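Local coordinates for protein fructosyl amine: oxygen oxidoreductase (Aspergillus fumigatus, PDB 3DJE) that oxidatively deglycates fructosyl amino acids (Amadori products) as an FAD-dependent fructosamine oxidase of the MSOX/MTOX family, at residues 283-288 / 416-421; 6-11 / 208-213. All coordinates share one frame; numbering follows the deposited sequence. Where two conformers were deposited one is given.

Contact 1 (283-288 / 416-421); sequences GYTNMV and NRVMDF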
loop_
_atom_site.group_PDB
_atom_site.type_symbol
_atom_site.label_atom_id
_atom_site.label_comp_id
_atom_site.label_asym_id
_atom_site.label_seq_id
_atom_site.Cartn_x
_atom_site.Cartn_y
_atom_site.Cartn_z
ATOM N N GLY A 283 4.974 -5.756 11.026
ATOM C CA GLY A 283 3.582 -5.306 11.072
ATOM C C GLY A 283 2.878 -5.549 12.391
ATOM O O GLY A 283 3.326 -6.377 13.201
ATOM N N TYR A 284 1.797 -4.795 12.611
ATOM C CA TYR A 284 0.869 -5.009 13.738
ATOM C C TYR A 284 -0.431 -5.619 13.231
ATOM O O TYR A 284 -1.030 -5.118 12.272
ATOM C CB TYR A 284 0.503 -3.687 14.403
ATOM C CG TYR A 284 1.599 -3.013 15.167
ATOM C CD1 TYR A 284 1.785 -3.279 16.521
ATOM C CD2 TYR A 284 2.432 -2.072 14.553
ATOM C CE1 TYR A 284 2.792 -2.657 17.233
ATOM C CE2 TYR A 284 3.440 -1.428 15.259
ATOM C CZ TYR A 284 3.622 -1.735 16.604
ATOM O OH TYR A 284 4.612 -1.106 17.316
ATOM N N THR A 285 -0.877 -6.688 13.880
ATOM C CA THR A 285 -2.241 -7.165 13.692
ATOM C C THR A 285 -3.125 -6.600 14.812
ATOM O O THR A 285 -2.631 -5.974 15.747
ATOM C CB THR A 285 -2.315 -8.698 13.726
ATOM O OG1 THR A 285 -1.747 -9.157 14.966
ATOM C CG2 THR A 285 -1.559 -9.310 12.541
ATOM N N ASN A 286 -4.433 -6.808 14.703
ATOM C CA ASN A 286 -5.339 -6.476 15.799
ATOM C C ASN A 286 -6.307 -7.633 15.985
ATOM O O ASN A 286 -7.481 -7.541 15.621
ATOM C CB ASN A 286 -6.073 -5.163 15.533
ATOM C CG ASN A 286 -6.854 -4.666 16.752
ATOM O OD1 ASN A 286 -6.346 -4.677 17.876
ATOM N ND2 ASN A 286 -8.081 -4.209 16.525
HETATM N N MSE A 287 -5.771 -8.723 16.537
HETATM C CA MSE A 287 -6.472 -9.994 16.691
HETATM C C MSE A 287 -7.529 -9.929 17.783
HETATM O O MSE A 287 -7.220 -9.718 18.955
HETATM C CB MSE A 287 -5.478 -11.124 17.004
HETATM C CG MSE A 287 -4.463 -11.407 15.904
HETATM SE SE MSE A 287 -5.310 -11.963 14.231
HETATM C CE MSE A 287 -3.738 -12.321 13.150
ATOM N N VAL A 288 -8.783 -10.093 17.381
ATOM C CA VAL A 288 -9.885 -10.189 18.330
ATOM C C VAL A 288 -10.438 -11.607 18.286
ATOM O O VAL A 288 -10.413 -12.270 17.239
ATOM C CB VAL A 288 -11.013 -9.146 18.058
ATOM C CG1 VAL A 288 -10.449 -7.721 18.057
ATOM C CG2 VAL A 288 -11.752 -9.446 16.755
ATOM N N ASN A 416 11.387 -8.156 15.068
ATOM C CA ASN A 416 11.386 -9.249 14.098
ATOM C C ASN A 416 10.285 -10.274 14.381
ATOM O O ASN A 416 10.490 -11.488 14.260
ATOM C CB ASN A 416 12.772 -9.901 14.009
ATOM C CG ASN A 416 13.763 -9.038 13.248
ATOM O OD1 ASN A 416 14.679 -8.464 13.829
ATOM N ND2 ASN A 416 13.571 -8.935 11.945
ATOM N N ARG A 417 9.136 -9.744 14.794
ATOM C CA ARG A 417 7.926 -10.499 15.075
ATOM C C ARG A 417 6.776 -9.704 14.481
ATOM O O ARG A 417 6.833 -8.469 14.435
ATOM C CB ARG A 417 7.650 -10.574 16.580
ATOM C CG ARG A 417 8.728 -11.162 17.436
ATOM C CD ARG A 417 8.214 -11.262 18.867
ATOM N NE ARG A 417 9.061 -12.113 19.699
ATOM C CZ ARG A 417 8.991 -13.442 19.744
ATOM N NH1 ARG A 417 8.121 -14.103 18.990
ATOM N NH2 ARG A 417 9.810 -14.118 20.540
ATOM N N VAL A 418 5.725 -10.401 14.064
ATOM C CA VAL A 418 4.450 -9.733 13.800
ATOM C C VAL A 418 3.821 -9.372 15.153
ATOM O O VAL A 418 3.489 -10.257 15.964
ATOM C CB VAL A 418 3.497 -10.613 12.956
ATOM C CG1 VAL A 418 2.179 -9.879 12.655
ATOM C CG2 VAL A 418 4.165 -11.039 11.650
HETATM N N MSE A 419 3.675 -8.074 15.396
HETATM C CA MSE A 419 3.181 -7.564 16.673
HETATM C C MSE A 419 1.657 -7.464 16.692
HETATM O O MSE A 419 0.996 -7.787 15.707
HETATM C CB MSE A 419 3.823 -6.208 16.967
HETATM C CG MSE A 419 5.335 -6.284 17.020
HETATM SE SE MSE A 419 6.144 -4.549 16.928
HETATM C CE MSE A 419 5.788 -4.180 15.044
ATOM N N ASP A 420 1.104 -7.043 17.828
ATOM C CA ASP A 420 -0.339 -6.854 17.940
ATOM C C ASP A 420 -0.675 -5.628 18.779
ATOM O O ASP A 420 -0.048 -5.366 19.806
ATOM C CB ASP A 420 -1.019 -8.115 18.500
ATOM C CG ASP A 420 -2.524 -8.121 18.266
ATOM O OD1 ASP A 420 -2.986 -8.827 17.344
ATOM O OD2 ASP A 420 -3.240 -7.407 18.999
ATOM N N PHE A 421 -1.665 -4.865 18.326
ATOM C CA PHE A 421 -2.035 -3.624 18.998
ATOM C C PHE A 421 -2.558 -3.830 20.420
ATOM O O PHE A 421 -2.510 -2.904 21.231
ATOM C CB PHE A 421 -3.050 -2.842 18.156
ATOM C CG PHE A 421 -2.434 -2.111 16.984
ATOM C CD1 PHE A 421 -1.486 -1.103 17.190
ATOM C CD2 PHE A 421 -2.818 -2.411 15.675
ATOM C CE1 PHE A 421 -0.912 -0.416 16.105
ATOM C CE2 PHE A 421 -2.241 -1.726 14.578
ATOM C CZ PHE A 421 -1.298 -0.731 14.798
#
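Asp420 OD1 is gripped by two donors from the segment 283-288. The hydroxyl of Thr285 gives the shorter bond, OG1 to Asp420 OD1 at 2.7 Å, arriving on the anti side and 31° out of the carboxylate plane. The amide of Met287, a selenomethionine, points almost straight at the syn lone pair, with N to Asp420 OD1 at 2.9 Å. With CG anti to the backbone N (chi1 -164°), Asp420 brings its carboxylate across the Thr285 side chain; OD2 is held by His422 ND1, so both oxygens are tied and the group's rotation is fixed. Arg406 NH1 hydrogen-bonds to both Thr285 OG1 and Met419 O, a nearby positive charge that would probably favour the ionised form of Asp420.

Parallel backbone pairing runs alongside: Met419 N donates to Gly283 O at 2.8 Å, Thr285 N to Met419 O, and Phe421 N to Thr285 O at 3.0 Å. On the side of the pairing that carries Tyr284 and Met419, the phenol ring lies between two side chains. The selenomethionine Met419 covers one face with its terminal methyl, CE sitting 3.8 Å from the Tyr284 ring centroid, while SE approaches obliquely in a Met-aromatic contact. Phe421 stacks on the opposite face, offset and nearly parallel, with planes 13° apart. Its own ring receives Tyr284 CB, 3.4 Å from Phe421 CE2. The phenol OH is anchored beyond the contact by Glu308 and Arg312.

The short strand 419-420, from near the C-terminus, thus adds a parallel edge to the long strand 274-289, which otherwise pairs antiparallel with its neighbours. Gly283 is about 7 Å from the bound fructosyl thioether, and the mixed sheet so completed is consistent with the substrate-binding domain of MSOX-type flavoenzymes.

Contact 2 (6-11 / 208-213); sequences SSSLLI and WRAERT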
loop_
_atom_site.group_PDB
_atom_site.type_symbol
_atom_site.label_atom_id
_atom_site.label_comp_id
_atom_site.label_asym_id
_atom_site.label_seq_id
_atom_site.Cartn_x
_atom_site.Cartn_y
_atom_site.Cartn_z
ATOM N N SER A 6 -23.604 -0.234 -20.043
ATOM C CA SER A 6 -24.451 0.541 -19.141
ATOM C C SER A 6 -24.981 -0.293 -17.960
ATOM O O SER A 6 -25.794 0.194 -17.174
ATOM C CB SER A 6 -25.598 1.189 -19.911
ATOM O OG SER A 6 -26.437 0.193 -20.453
ATOM N N SER A 7 -24.513 -1.530 -17.839
ATOM C CA SER A 7 -24.854 -2.358 -16.673
ATOM C C SER A 7 -24.436 -1.674 -15.381
ATOM O O SER A 7 -23.369 -1.077 -15.311
ATOM C CB SER A 7 -24.159 -3.716 -16.724
ATOM O OG SER A 7 -24.679 -4.538 -17.747
ATOM N N SER A 8 -25.268 -1.791 -14.350
ATOM C CA SER A 8 -24.923 -1.250 -13.033
ATOM C C SER A 8 -23.751 -2.019 -12.416
ATOM O O SER A 8 -23.855 -3.224 -12.156
ATOM C CB SER A 8 -26.133 -1.279 -12.095
ATOM O OG SER A 8 -25.757 -0.861 -10.790
ATOM N N LEU A 9 -22.642 -1.311 -12.205
ATOM C CA LEU A 9 -21.446 -1.883 -11.576
ATOM C C LEU A 9 -21.197 -1.147 -10.273
ATOM O O LEU A 9 -21.314 0.079 -10.216
ATOM C CB LEU A 9 -20.218 -1.758 -12.487
ATOM C CG LEU A 9 -20.369 -2.295 -13.911
ATOM C CD1 LEU A 9 -19.054 -2.068 -14.660
ATOM C CD2 LEU A 9 -20.680 -3.778 -13.863
ATOM N N LEU A 10 -20.860 -1.898 -9.233
ATOM C CA LEU A 10 -20.681 -1.329 -7.903
ATOM C C LEU A 10 -19.294 -1.646 -7.404
ATOM O O LEU A 10 -18.867 -2.800 -7.481
ATOM C CB LEU A 10 -21.701 -1.934 -6.948
ATOM C CG LEU A 10 -21.759 -1.339 -5.543
ATOM C CD1 LEU A 10 -22.172 0.133 -5.583
ATOM C CD2 LEU A 10 -22.750 -2.134 -4.706
ATOM N N ILE A 11 -18.576 -0.626 -6.925
ATOM C CA ILE A 11 -17.259 -0.852 -6.330
ATOM C C ILE A 11 -17.329 -0.521 -4.853
ATOM O O ILE A 11 -17.730 0.597 -4.488
ATOM C CB ILE A 11 -16.164 0.009 -6.985
ATOM C CG1 ILE A 11 -16.064 -0.318 -8.475
ATOM C CG2 ILE A 11 -14.810 -0.183 -6.274
ATOM C CD1 ILE A 11 -15.225 0.670 -9.238
ATOM N N TRP A 208 -28.157 -0.957 -2.792
ATOM C CA TRP A 208 -27.442 -0.669 -4.031
ATOM C C TRP A 208 -27.310 -1.959 -4.821
ATOM O O TRP A 208 -26.393 -2.733 -4.590
ATOM C CB TRP A 208 -26.047 -0.105 -3.749
ATOM C CG TRP A 208 -26.059 1.236 -3.110
ATOM C CD1 TRP A 208 -26.042 1.502 -1.764
ATOM C CD2 TRP A 208 -26.071 2.499 -3.770
ATOM N NE1 TRP A 208 -26.044 2.860 -1.555
ATOM C CE2 TRP A 208 -26.078 3.498 -2.764
ATOM C CE3 TRP A 208 -26.092 2.890 -5.119
ATOM C CZ2 TRP A 208 -26.086 4.873 -3.064
ATOM C CZ3 TRP A 208 -26.112 4.259 -5.424
ATOM C CH2 TRP A 208 -26.112 5.231 -4.392
ATOM N N ARG A 209 -28.244 -2.193 -5.737
ATOM C CA ARG A 209 -28.209 -3.429 -6.531
ATOM C C ARG A 209 -27.324 -3.222 -7.749
ATOM O O ARG A 209 -27.348 -2.154 -8.355
ATOM C CB ARG A 209 -29.629 -3.851 -6.935
ATOM C CG ARG A 209 -30.484 -4.217 -5.733
ATOM C CD ARG A 209 -31.800 -4.878 -6.098
ATOM N NE ARG A 209 -32.470 -5.388 -4.903
ATOM C CZ ARG A 209 -32.336 -6.624 -4.424
ATOM N NH1 ARG A 209 -31.567 -7.520 -5.038
ATOM N NH2 ARG A 209 -32.993 -6.970 -3.322
ATOM N N ALA A 210 -26.550 -4.248 -8.107
ATOM C CA ALA A 210 -25.638 -4.155 -9.232
ATOM C C ALA A 210 -25.498 -5.481 -9.939
ATOM O O ALA A 210 -25.600 -6.529 -9.319
ATOM C CB ALA A 210 -24.284 -3.686 -8.759
ATOM N N GLU A 211 -25.264 -5.409 -11.252
ATOM C CA GLU A 211 -24.975 -6.589 -12.050
ATOM C C GLU A 211 -23.646 -7.261 -11.680
ATOM O O GLU A 211 -23.515 -8.482 -11.753
ATOM C CB GLU A 211 -25.007 -6.215 -13.535
ATOM C CG GLU A 211 -26.391 -5.857 -14.060
ATOM C CD GLU A 211 -26.448 -5.892 -15.590
ATOM O OE1 GLU A 211 -25.759 -6.748 -16.189
ATOM O OE2 GLU A 211 -27.161 -5.058 -16.196
ATOM N N ARG A 212 -22.645 -6.449 -11.322
ATOM C CA ARG A 212 -21.378 -6.945 -10.773
ATOM C C ARG A 212 -20.963 -6.036 -9.627
ATOM O O ARG A 212 -21.190 -4.827 -9.688
ATOM C CB ARG A 212 -20.249 -6.914 -11.821
ATOM C CG ARG A 212 -20.469 -7.846 -13.018
ATOM C CD ARG A 212 -20.371 -9.306 -12.625
ATOM N NE ARG A 212 -20.418 -10.183 -13.794
ATOM C CZ ARG A 212 -21.537 -10.531 -14.430
ATOM N NH1 ARG A 212 -22.722 -10.098 -14.010
ATOM N NH2 ARG A 212 -21.472 -11.321 -15.495
ATOM N N THR A 213 -20.392 -6.640 -8.592
ATOM C CA THR A 213 -19.863 -5.934 -7.422
ATOM C C THR A 213 -18.381 -6.252 -7.304
ATOM O O THR A 213 -17.999 -7.427 -7.325
ATOM C CB THR A 213 -20.605 -6.396 -6.134
ATOM O OG1 THR A 213 -22.009 -6.109 -6.247
ATOM C CG2 THR A 213 -20.037 -5.741 -4.882
HETATM O O HOH W 1 -27.841 -3.097 -14.807
#
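Backbone pairing between Leu9-Leu10 and Arg212-Thr213 carries the regular part of this contact. Leu10 N donates to Arg212 O at 3.0 Å, and the strands run parallel. One step earlier, Glu211 N reaches Ser8 O at 2.8 Å with a more bent N-H...O angle of 132°, where the turn at Ala210 and Glu211 leads into the strand.

Side-chain polar contacts gather at the Ser7 end. The Glu211 chain stretches out beyond CG and lays its carboxylate against Ser7, whose OG is 2.9 Å from Glu211 OE1, a weak hydrogen bond at best; the same OG is also hydrogen-bonded to Thr4 N, its stronger partner. A water bridges the other oxygen to the backbone, accepting from Ser8 N and donating to Glu211 OE2. Arg212 NH1 turns back onto the carbonyl of Glu211, which lies in the guanidinium plane although the donor stands well above the carbonyl plane.

Apolar contacts are centred on Leu10. Having CG anti to the backbone N (chi1 -174°) carries its branch over to Trp208, where CD2 comes within 4.0 Å of Trp208 CB, while Leu10 CB rests on the Ala210 methyl at 3.6 Å. On the other side of the sheet, Leu9 CD2 lies 3.8 Å from Arg212 CB, against the aliphatic base of that chain.

The polarity is therefore graded along the pairing: a carboxylate, serine groups and the water that links them at its start give way to buried leucine packing where the strand enters the FAD-binding Rossmann-type sheet.

The two contacts lie in different parts of the fold, with centres 36 Å apart and nearest atoms about 23 Å apart, and they do not touch. Along the chain they follow in series, contact 2 closing before contact 1 opens. Contact 2 joins neighbouring parallel strands of the nucleotide-binding sheet and brings the end of strand 206-209, from a small antiparallel sheet, against strand 9-12; its Leu10 side chain is about 9 Å from FAD. Contact 1 belongs to the other large sheet, with Gly283 about 9 Å from the same cofactor and about 7 Å from the bound FSA. Both therefore sit behind the first shell of the bound molecules, and each unites sequence-distant strands in parallel.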